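Probable zinc protease PqqL (PDB 6OFT) probably acts as a periplasmic zinc-dependent endopeptidase of the M16 family, the crystallised chain being the first half of the whole enzyme. Local coordinates at residues A[410-414]-A[415-419]; A[336-339]-A[340-344]; A[324-328]-A[329-333]; A[394-397]-A[398-402]. One frame throughout, in Å; residues are numbered along the deposited sequence.

Interaction 1 of 4, residues A[410-414]-A[415-419]; sequences QQITV and QSLAE
Gln-415, on the first turn of helix 414-425, curls back over the residue that precedes the helix: its chain bends at the second torsion, which brings OE1 to 3.6 Å from CB of Thr-413. Its CB lies close to the hydroxyl of the same threonine. Next along the helix, Ser-416 is bonded to Thr-413 through both its backbone N and its hydroxyl. The backbone N gives a hydrogen bond to Thr-413 OG1 (2.9 Å), while Ser-416 OG receives the backbone N-H of Thr-413 at 2.8 Å, a nearly straight bond of 164°. Such a reciprocal exchange is the capping box, with Thr-413 as the N-cap of the helix that follows the loop after helix 398-408. Both hydroxyls sit between the backbone N and the carbonyl carbon of their own residue (chi1 62° for Thr-413, 77° for Ser-416), and this turns each toward the N-H of the other. The Ser-416 hydroxyl has a further hydrogen-bond partner in Glu-279 of helix 271-296, so the cap is tied to a neighbouring helix as well. Leu-417 begins the regular helical pattern, its N donating to Thr-413 O over 3.0 Å. Its side chain packs on the residue before the cap: CD2 meets Ile-412 CG2 at 3.8 Å, the two branched chains lying at a slant to each other. Both are buried, Ile-412 touching Ala-278 and Leu-417 touching Leu-286 of helix 271-296. Ala-418 N donates to Val-414 O at 3.1 Å, and its methyl group rests against that same oxygen.

Interaction 2 of 4, residues A[336-339]-A[340-344]; sequences NALM and AELAT
Within helix 331-348 of the inactive M16-type domain, four successive carbonyls, those of residues 336 to 339, each take the N-H four residues on. Ala-340 N donates to Asn-336 O at 2.9 Å, and Leu-342 N donates to Leu-338 O at 3.0 Å. The equivalent bonds from Glu-341 to Ala-337 and from Ala-343 to Met-339 complete the ladder. Along one side of the helix Leu-338 and Leu-342 touch at a slant, CD1 of Leu-342 lying 4.0 Å from CG of Leu-338. Their first torsions differ: Leu-338 carries CG opposite its backbone N (chi1 -175°), whereas Leu-342 has CG beside the N, close to the Leu-338 carbonyl oxygen. Both leucines also rest on Phe-322 of strand 317-326, while Met-339 and Ala-340 meet Tyr-458 of helix 448-459 instead. Ala-340 O, next in the series, accepts twice from Thr-344, from N at 3.0 Å and from OG1 at 2.7 Å, the two donors approaching from opposite faces of the carbonyl plane. The threonine hydroxyl thus spends its proton on the backbone, so that the hydroxyl of this buried residue, beside Leu-463, has its hydrogen bond inside the helix.

Interaction 3 of 4, residues A[324-328]-A[329-333]; sequences VNARD and DNMQD
Arg-327 and Asn-330 are the first and last residues of a type II' beta turn, and their side chains run side by side in the same direction, the guanidinium and amide planes 32° apart. The turn links strand 317-326 to helix 331-348, a tight strand-to-helix connection in the inactive M16-type domain. It is closed by Asn-330 N, which donates to Arg-327 O at 3.1 Å. The arginine chain is extended from CG to NE, so it is the aliphatic stem that accompanies the asparagine, Arg-327 CD lying 4.1 Å from Asn-330 ND2. Asn-330 has CG beside its backbone N (chi1 -53°), which brings that CG to 3.3 Å from Arg-327 O. Although it occupies the N-cap position, its side chain makes no capping bond; its backbone instead forms the centre of an inverse gamma turn, with a weak bond from Met-331 N to Asp-329 O. At the corner, Asp-328 and Asp-329 hold their carboxylates well apart. Asp-329 lays OD1 against the carbonyl carbon of Asp-328, at 3.3 Å, and that OD1 is hydrogen-bonded to Asn-438, while Asp-328 O receives Asn-255. Inward from the turn, the Ala-326 methyl points at the start of the helix and meets Asn-330 O at 3.7 Å, with Met-331 bent at chi2 and chi3 so that its sulfur comes near the same methyl. A water molecule links the two ends of the turn, accepting from Arg-327 N at 2.9 Å and donating to Asn-330 O at 2.7 Å.

Interaction 4 of 4, residues A[394-397]-A[398-402]; sequences PFLS and PEETY
Hydrogen bonds from the first turn of helix 398-408 converge on Ser-397, the residue just before it. Glu-400 N donates to Ser-397 OG at 2.9 Å, with an angle of 167° at the hydrogen. The serine's first torsion, near +60°, is what turns its hydroxyl to the start of the helix. Ser-397 O is held by two groups of a single residue. Thr-401 N reaches it at 2.9 Å, nearly in line with the C=O bond, and Thr-401 OG1 at 3.0 Å, from 47° above the carbonyl plane. The threonine hydroxyl reaches that oxygen because it stands beside its own backbone N, so one carbonyl takes both the regular helical bond and a side-chain bond.

Van der Waals contacts from Leu-396 accompany these bonds. Leu-396 sends CD2 to CG of Glu-400 at 3.8 Å, touching the aliphatic part of a glutamate whose carboxylate leads away. Nearly at a right angle to the leucine chain comes Thr-401, with OG1 3.4 Å from Leu-396 CB. Pro-398 follows the cap directly, and its ring touches Gln-373 and Arg-376 from loops. Beyond the two segments, Leu-396 O is hydrogen-bonded to Arg-384 of helix 378-391, and Thr-401 packs on Leu-366 of helix 352-371. A serine N-cap with proline at the first helical position is a classic opening for an alpha helix, and here it starts helix 398-408 at the end of the loop from helix 378-391.

How the interactions relate
Three of the four contacts mark places where a helix begins, and the fourth runs through a helix interior. Interactions 1 and 4 open consecutive helices, 414-425 and 398-408, with hydroxyl caps; the first is reciprocal and partly buried, the second one-sided and at the surface. Interaction 3 opens helix 331-348 without a side-chain cap, with a beta turn and a bridging water at that point, and interaction 2 continues that helix as the most buried of the set. These two touch directly, Leu-338 CB packing on Val-324 CG2 at 3.7 Å, whereas interactions 3 and 4 are about 41 Å apart between centres. Side-chain hydrogen bonds mark the two capped starts, while interaction 2 combines backbone bonds with a leucine pair.

Interaction 1 of 4, residues A[410-414]-A[415-419]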
loop_
_atom_site.group_PDB
_atom_site.type_symbol
_atom_site.label_atom_id
_atom_site.label_comp_id
_atom_site.label_asym_id
_atom_site.label_seq_id
_atom_site.Cartn_x
_atom_site.Cartn_y
_atom_site.Cartn_z
ATOM N N GLN A 410 20.513 -7.007 16.153
ATOM C CA GLN A 410 21.551 -7.918 16.653
ATOM C C GLN A 410 20.948 -9.303 17.011
ATOM O O GLN A 410 21.676 -10.289 17.132
ATOM C CB GLN A 410 22.408 -7.292 17.775
ATOM C CG GLN A 410 21.695 -6.966 19.081
ATOM C CD GLN A 410 22.335 -5.831 19.862
ATOM O OE1 GLN A 410 22.644 -4.751 19.337
ATOM N NE2 GLN A 410 22.511 -6.035 21.154
ATOM N N GLN A 411 19.608 -9.385 17.062
ATOM C CA GLN A 411 18.868 -10.636 17.247
ATOM C C GLN A 411 18.682 -11.361 15.887
ATOM O O GLN A 411 18.246 -12.513 15.856
ATOM C CB GLN A 411 17.498 -10.355 17.895
ATOM C CG GLN A 411 17.619 -10.155 19.394
ATOM C CD GLN A 411 16.317 -9.760 20.004
ATOM O OE1 GLN A 411 15.397 -10.569 20.131
ATOM N NE2 GLN A 411 16.208 -8.500 20.388
ATOM N N ILE A 412 18.994 -10.675 14.772
ATOM C CA ILE A 412 18.886 -11.253 13.421
ATOM C C ILE A 412 20.228 -11.859 13.048
ATOM O O ILE A 412 21.231 -11.151 12.984
ATOM C CB ILE A 412 18.372 -10.215 12.389
ATOM C CG1 ILE A 412 17.002 -9.639 12.848
ATOM C CG2 ILE A 412 18.303 -10.825 10.954
ATOM C CD1 ILE A 412 16.549 -8.414 12.107
ATOM N N THR A 413 20.261 -13.182 12.862
ATOM C CA THR A 413 21.502 -13.890 12.536
ATOM C C THR A 413 21.359 -14.650 11.236
ATOM O O THR A 413 20.262 -14.757 10.693
ATOM C CB THR A 413 21.917 -14.850 13.674
ATOM O OG1 THR A 413 20.905 -15.841 13.846
ATOM C CG2 THR A 413 22.226 -14.131 14.989
ATOM N N VAL A 414 22.479 -15.199 10.747
ATOM C CA VAL A 414 22.531 -16.055 9.574
ATOM C C VAL A 414 21.694 -17.316 9.889
ATOM O O VAL A 414 20.998 -17.821 9.011
ATOM C CB VAL A 414 24.019 -16.351 9.267
ATOM C CG1 VAL A 414 24.232 -17.741 8.687
ATOM C CG2 VAL A 414 24.596 -15.268 8.359
ATOM N N GLN A 415 21.701 -17.757 11.171
ATOM C CA GLN A 415 20.927 -18.911 11.654
ATOM C C GLN A 415 19.440 -18.597 11.774
ATOM O O GLN A 415 18.618 -19.451 11.427
ATOM C CB GLN A 415 21.476 -19.443 12.997
ATOM C CG GLN A 415 22.868 -20.076 12.870
ATOM C CD GLN A 415 23.990 -19.067 12.924
ATOM O OE1 GLN A 415 23.800 -17.884 13.224
ATOM N NE2 GLN A 415 25.190 -19.510 12.619
ATOM N N SER A 416 19.082 -17.389 12.258
ATOM C CA SER A 416 17.662 -17.013 12.393
ATOM C C SER A 416 17.004 -16.855 11.013
ATOM O O SER A 416 15.848 -17.242 10.821
ATOM C CB SER A 416 17.487 -15.771 13.271
ATOM O OG SER A 416 17.817 -14.554 12.621
ATOM N N LEU A 417 17.772 -16.343 10.045
ATOM C CA LEU A 417 17.315 -16.186 8.668
ATOM C C LEU A 417 17.222 -17.532 7.927
ATOM O O LEU A 417 16.352 -17.690 7.067
ATOM C CB LEU A 417 18.212 -15.201 7.905
ATOM C CG LEU A 417 18.167 -13.731 8.341
ATOM C CD1 LEU A 417 18.999 -12.886 7.414
ATOM C CD2 LEU A 417 16.721 -13.171 8.389
ATOM N N ALA A 418 18.109 -18.496 8.251
ATOM C CA ALA A 418 18.102 -19.832 7.636
ATOM C C ALA A 418 16.836 -20.550 8.070
ATOM O O ALA A 418 16.218 -21.235 7.257
ATOM C CB ALA A 418 19.340 -20.628 8.045
ATOM N N GLU A 419 16.412 -20.334 9.333
ATOM C CA GLU A 419 15.178 -20.889 9.887
ATOM C C GLU A 419 13.959 -20.340 9.151
ATOM O O GLU A 419 13.094 -21.124 8.740
ATOM C CB GLU A 419 15.066 -20.578 11.380
ATOM C CG GLU A 419 14.111 -21.509 12.104
ATOM C CD GLU A 419 13.421 -20.886 13.297
ATOM O OE1 GLU A 419 14.109 -20.248 14.127
ATOM O OE2 GLU A 419 12.183 -21.041 13.403
#

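Interaction 2 of 4, residues A[336-339]-A[340-344]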
loop_
_atom_site.group_PDB
_atom_site.type_symbol
_atom_site.label_atom_id
_atom_site.label_comp_id
_atom_site.label_asym_id
_atom_site.label_seq_id
_atom_site.Cartn_x
_atom_site.Cartn_y
_atom_site.Cartn_z
ATOM N N ASN A 336 15.958 -20.921 -15.222
ATOM C CA ASN A 336 17.234 -21.463 -14.751
ATOM C C ASN A 336 17.877 -20.585 -13.691
ATOM O O ASN A 336 18.176 -21.091 -12.608
ATOM C CB ASN A 336 18.188 -21.764 -15.908
ATOM C CG ASN A 336 17.951 -23.123 -16.511
ATOM O OD1 ASN A 336 18.080 -24.151 -15.847
ATOM N ND2 ASN A 336 17.596 -23.167 -17.777
ATOM N N ALA A 337 18.005 -19.263 -13.958
ATOM C CA ALA A 337 18.578 -18.278 -13.024
ATOM C C ALA A 337 17.825 -18.220 -11.693
ATOM O O ALA A 337 18.463 -18.221 -10.637
ATOM C CB ALA A 337 18.608 -16.897 -13.662
ATOM N N LEU A 338 16.474 -18.183 -11.746
ATOM C CA LEU A 338 15.631 -18.126 -10.563
ATOM C C LEU A 338 15.763 -19.383 -9.714
ATOM O O LEU A 338 15.998 -19.273 -8.510
ATOM C CB LEU A 338 14.148 -17.844 -10.932
ATOM C CG LEU A 338 13.140 -17.636 -9.771
ATOM C CD1 LEU A 338 13.592 -16.548 -8.796
ATOM C CD2 LEU A 338 11.742 -17.325 -10.309
ATOM N N MET A 339 15.602 -20.567 -10.338
ATOM C CA MET A 339 15.691 -21.870 -9.679
ATOM C C MET A 339 17.060 -22.089 -9.033
ATOM O O MET A 339 17.136 -22.625 -7.925
ATOM C CB MET A 339 15.429 -22.982 -10.710
ATOM C CG MET A 339 14.711 -24.185 -10.139
ATOM S SD MET A 339 13.005 -23.808 -9.652
ATOM C CE MET A 339 12.226 -23.629 -11.293
ATOM N N ALA A 340 18.136 -21.714 -9.753
ATOM C CA ALA A 340 19.527 -21.844 -9.315
ATOM C C ALA A 340 19.776 -20.999 -8.076
ATOM O O ALA A 340 20.381 -21.506 -7.137
ATOM C CB ALA A 340 20.468 -21.414 -10.428
ATOM N N GLU A 341 19.261 -19.738 -8.040
ATOM C CA GLU A 341 19.443 -18.855 -6.884
ATOM C C GLU A 341 18.645 -19.319 -5.663
ATOM O O GLU A 341 19.152 -19.236 -4.551
ATOM C CB GLU A 341 19.145 -17.384 -7.214
ATOM C CG GLU A 341 19.885 -16.440 -6.268
ATOM C CD GLU A 341 19.394 -15.009 -6.144
ATOM O OE1 GLU A 341 19.097 -14.385 -7.188
ATOM O OE2 GLU A 341 19.332 -14.499 -5.000
ATOM N N LEU A 342 17.419 -19.801 -5.867
ATOM C CA LEU A 342 16.569 -20.282 -4.772
ATOM C C LEU A 342 17.150 -21.558 -4.143
ATOM O O LEU A 342 17.157 -21.679 -2.923
ATOM C CB LEU A 342 15.109 -20.503 -5.231
ATOM C CG LEU A 342 14.283 -19.276 -5.649
ATOM C CD1 LEU A 342 12.999 -19.716 -6.325
ATOM C CD2 LEU A 342 13.955 -18.361 -4.460
ATOM N N ALA A 343 17.666 -22.479 -4.974
ATOM C CA ALA A 343 18.283 -23.723 -4.519
ATOM C C ALA A 343 19.628 -23.477 -3.809
ATOM O O ALA A 343 19.931 -24.177 -2.843
ATOM C CB ALA A 343 18.472 -24.674 -5.687
ATOM N N THR A 344 20.419 -22.478 -4.270
ATOM C CA THR A 344 21.707 -22.112 -3.650
ATOM C C THR A 344 21.477 -21.647 -2.184
ATOM O O THR A 344 22.209 -22.069 -1.283
ATOM C CB THR A 344 22.466 -21.087 -4.530
ATOM O OG1 THR A 344 22.685 -21.668 -5.816
ATOM C CG2 THR A 344 23.817 -20.690 -3.942
#

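Interaction 3 of 4, residues A[324-328]-A[329-333]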
loop_
_atom_site.group_PDB
_atom_site.type_symbol
_atom_site.label_atom_id
_atom_site.label_comp_id
_atom_site.label_asym_id
_atom_site.label_seq_id
_atom_site.Cartn_x
_atom_site.Cartn_y
_atom_site.Cartn_z
ATOM N N VAL A 324 12.634 -13.072 -11.808
ATOM C CA VAL A 324 13.769 -12.958 -12.712
ATOM C C VAL A 324 13.200 -12.524 -14.073
ATOM O O VAL A 324 12.329 -13.206 -14.622
ATOM C CB VAL A 324 14.670 -14.227 -12.806
ATOM C CG1 VAL A 324 15.624 -14.136 -13.993
ATOM C CG2 VAL A 324 15.462 -14.454 -11.517
ATOM N N ASN A 325 13.682 -11.383 -14.598
ATOM C CA ASN A 325 13.270 -10.848 -15.891
ATOM C C ASN A 325 14.097 -11.474 -17.004
ATOM O O ASN A 325 15.327 -11.544 -16.913
ATOM C CB ASN A 325 13.347 -9.326 -15.908
ATOM C CG ASN A 325 12.570 -8.673 -14.779
ATOM O OD1 ASN A 325 13.102 -7.841 -14.036
ATOM N ND2 ASN A 325 11.305 -9.051 -14.607
ATOM N N ALA A 326 13.405 -11.973 -18.037
ATOM C CA ALA A 326 14.016 -12.642 -19.176
ATOM C C ALA A 326 14.650 -11.703 -20.191
ATOM O O ALA A 326 14.173 -10.587 -20.422
ATOM C CB ALA A 326 13.005 -13.542 -19.861
ATOM N N ARG A 327 15.744 -12.183 -20.791
ATOM C CA ARG A 327 16.471 -11.526 -21.867
ATOM C C ARG A 327 15.675 -11.926 -23.111
ATOM O O ARG A 327 15.680 -13.105 -23.484
ATOM C CB ARG A 327 17.911 -12.063 -21.920
ATOM C CG ARG A 327 18.719 -11.585 -23.111
ATOM C CD ARG A 327 20.077 -12.258 -23.131
ATOM N NE ARG A 327 20.974 -11.660 -24.120
ATOM C CZ ARG A 327 21.717 -10.580 -23.901
ATOM N NH1 ARG A 327 22.506 -10.108 -24.856
ATOM N NH2 ARG A 327 21.668 -9.957 -22.729
ATOM N N ASP A 328 14.913 -10.959 -23.676
ATOM C CA ASP A 328 14.030 -11.128 -24.837
ATOM C C ASP A 328 12.899 -12.142 -24.554
ATOM O O ASP A 328 12.017 -11.867 -23.730
ATOM C CB ASP A 328 14.821 -11.490 -26.122
ATOM C CG ASP A 328 15.925 -10.518 -26.491
ATOM O OD1 ASP A 328 15.625 -9.309 -26.647
ATOM O OD2 ASP A 328 17.088 -10.970 -26.650
ATOM N N ASP A 329 12.960 -13.314 -25.224
ATOM C CA ASP A 329 11.999 -14.418 -25.150
ATOM C C ASP A 329 12.619 -15.677 -24.521
ATOM O O ASP A 329 11.999 -16.741 -24.526
ATOM C CB ASP A 329 11.471 -14.725 -26.571
ATOM C CG ASP A 329 10.849 -13.528 -27.270
ATOM O OD1 ASP A 329 10.366 -12.609 -26.567
ATOM O OD2 ASP A 329 10.847 -13.508 -28.516
ATOM N N ASN A 330 13.827 -15.545 -23.956
ATOM C CA ASN A 330 14.552 -16.652 -23.358
ATOM C C ASN A 330 13.982 -17.013 -21.979
ATOM O O ASN A 330 14.553 -16.668 -20.939
ATOM C CB ASN A 330 16.069 -16.370 -23.353
ATOM C CG ASN A 330 16.647 -15.984 -24.710
ATOM O OD1 ASN A 330 16.073 -16.250 -25.784
ATOM N ND2 ASN A 330 17.807 -15.339 -24.689
ATOM N N MET A 331 12.837 -17.721 -21.990
ATOM C CA MET A 331 12.133 -18.155 -20.777
ATOM C C MET A 331 12.894 -19.219 -19.989
ATOM O O MET A 331 12.810 -19.237 -18.760
ATOM C CB MET A 331 10.692 -18.604 -21.091
ATOM C CG MET A 331 9.847 -17.538 -21.804
ATOM S SD MET A 331 9.747 -15.943 -20.951
ATOM C CE MET A 331 8.510 -16.310 -19.717
ATOM N N GLN A 332 13.660 -20.078 -20.683
ATOM C CA GLN A 332 14.450 -21.145 -20.060
ATOM C C GLN A 332 15.572 -20.583 -19.191
ATOM O O GLN A 332 15.758 -21.042 -18.061
ATOM C CB GLN A 332 14.996 -22.119 -21.114
ATOM C CG GLN A 332 15.419 -23.472 -20.545
ATOM C CD GLN A 332 14.240 -24.325 -20.148
ATOM O OE1 GLN A 332 13.372 -24.657 -20.966
ATOM N NE2 GLN A 332 14.190 -24.699 -18.880
ATOM N N ASP A 333 16.272 -19.556 -19.690
ATOM C CA ASP A 333 17.363 -18.906 -18.961
ATOM C C ASP A 333 16.888 -18.186 -17.712
ATOM O O ASP A 333 17.585 -18.219 -16.695
ATOM C CB ASP A 333 18.171 -17.973 -19.885
ATOM C CG ASP A 333 19.035 -18.702 -20.901
ATOM O OD1 ASP A 333 19.532 -18.042 -21.838
ATOM O OD2 ASP A 333 19.217 -19.933 -20.757
HETATM O O HOH W 1 16.406 -14.879 -20.051
#

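Interaction 4 of 4, residues A[394-397]-A[398-402]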
loop_
_atom_site.group_PDB
_atom_site.type_symbol
_atom_site.label_atom_id
_atom_site.label_comp_id
_atom_site.label_asym_id
_atom_site.label_seq_id
_atom_site.Cartn_x
_atom_site.Cartn_y
_atom_site.Cartn_z
ATOM N N PRO A 394 2.454 2.315 15.687
ATOM C CA PRO A 394 3.159 3.559 16.047
ATOM C C PRO A 394 3.964 4.149 14.894
ATOM O O PRO A 394 4.628 3.415 14.170
ATOM C CB PRO A 394 4.051 3.145 17.226
ATOM C CG PRO A 394 3.453 1.863 17.744
ATOM C CD PRO A 394 2.864 1.185 16.552
ATOM N N PHE A 395 3.859 5.470 14.698
ATOM C CA PHE A 395 4.600 6.191 13.659
ATOM C C PHE A 395 5.969 6.541 14.239
ATOM O O PHE A 395 6.086 7.483 15.024
ATOM C CB PHE A 395 3.831 7.444 13.239
ATOM C CG PHE A 395 4.507 8.373 12.258
ATOM C CD1 PHE A 395 4.537 8.074 10.898
ATOM C CD2 PHE A 395 5.020 9.596 12.680
ATOM C CE1 PHE A 395 5.091 8.973 9.979
ATOM C CE2 PHE A 395 5.567 10.499 11.759
ATOM C CZ PHE A 395 5.595 10.183 10.415
ATOM N N LEU A 396 6.986 5.730 13.916
ATOM C CA LEU A 396 8.354 5.877 14.446
ATOM C C LEU A 396 9.076 7.052 13.825
ATOM O O LEU A 396 8.944 7.298 12.627
ATOM C CB LEU A 396 9.180 4.588 14.218
ATOM C CG LEU A 396 8.581 3.229 14.673
ATOM C CD1 LEU A 396 9.472 2.075 14.246
ATOM C CD2 LEU A 396 8.353 3.176 16.179
ATOM N N SER A 397 9.850 7.780 14.631
ATOM C CA SER A 397 10.640 8.894 14.117
ATOM C C SER A 397 11.874 8.313 13.413
ATOM O O SER A 397 12.254 7.177 13.740
ATOM C CB SER A 397 11.118 9.755 15.284
ATOM O OG SER A 397 11.967 9.033 16.163
ATOM N N PRO A 398 12.577 9.086 12.538
ATOM C CA PRO A 398 13.855 8.594 11.984
ATOM C C PRO A 398 14.855 8.171 13.076
ATOM O O PRO A 398 15.556 7.173 12.900
ATOM C CB PRO A 398 14.390 9.807 11.196
ATOM C CG PRO A 398 13.161 10.574 10.833
ATOM C CD PRO A 398 12.261 10.438 12.020
ATOM N N GLU A 399 14.899 8.907 14.207
ATOM C CA GLU A 399 15.783 8.607 15.344
ATOM C C GLU A 399 15.411 7.273 16.019
ATOM O O GLU A 399 16.296 6.448 16.227
ATOM C CB GLU A 399 15.789 9.782 16.339
ATOM C CG GLU A 399 16.621 9.594 17.600
ATOM C CD GLU A 399 18.113 9.354 17.476
ATOM O OE1 GLU A 399 18.718 9.719 16.444
ATOM O OE2 GLU A 399 18.681 8.793 18.438
ATOM N N GLU A 400 14.108 7.042 16.308
ATOM C CA GLU A 400 13.665 5.766 16.889
ATOM C C GLU A 400 13.950 4.605 15.944
ATOM O O GLU A 400 14.414 3.557 16.399
ATOM C CB GLU A 400 12.176 5.802 17.274
ATOM C CG GLU A 400 11.594 4.478 17.762
ATOM C CD GLU A 400 12.081 3.886 19.076
ATOM O OE1 GLU A 400 11.536 2.836 19.485
ATOM O OE2 GLU A 400 13.002 4.454 19.700
ATOM N N THR A 401 13.674 4.785 14.626
ATOM C CA THR A 401 13.915 3.758 13.599
ATOM C C THR A 401 15.396 3.370 13.606
ATOM O O THR A 401 15.716 2.188 13.634
ATOM C CB THR A 401 13.421 4.239 12.225
ATOM O OG1 THR A 401 12.044 4.590 12.332
ATOM C CG2 THR A 401 13.574 3.191 11.148
ATOM N N TYR A 402 16.287 4.359 13.633
ATOM C CA TYR A 402 17.734 4.144 13.684
ATOM C C TYR A 402 18.197 3.387 14.955
ATOM O O TYR A 402 18.932 2.397 14.841
ATOM C CB TYR A 402 18.469 5.492 13.517
ATOM C CG TYR A 402 19.976 5.376 13.584
ATOM C CD1 TYR A 402 20.677 4.600 12.664
ATOM C CD2 TYR A 402 20.703 6.058 14.555
ATOM C CE1 TYR A 402 22.064 4.485 12.723
ATOM C CE2 TYR A 402 22.093 5.953 14.623
ATOM C CZ TYR A 402 22.767 5.160 13.706
ATOM O OH TYR A 402 24.134 5.068 13.747
#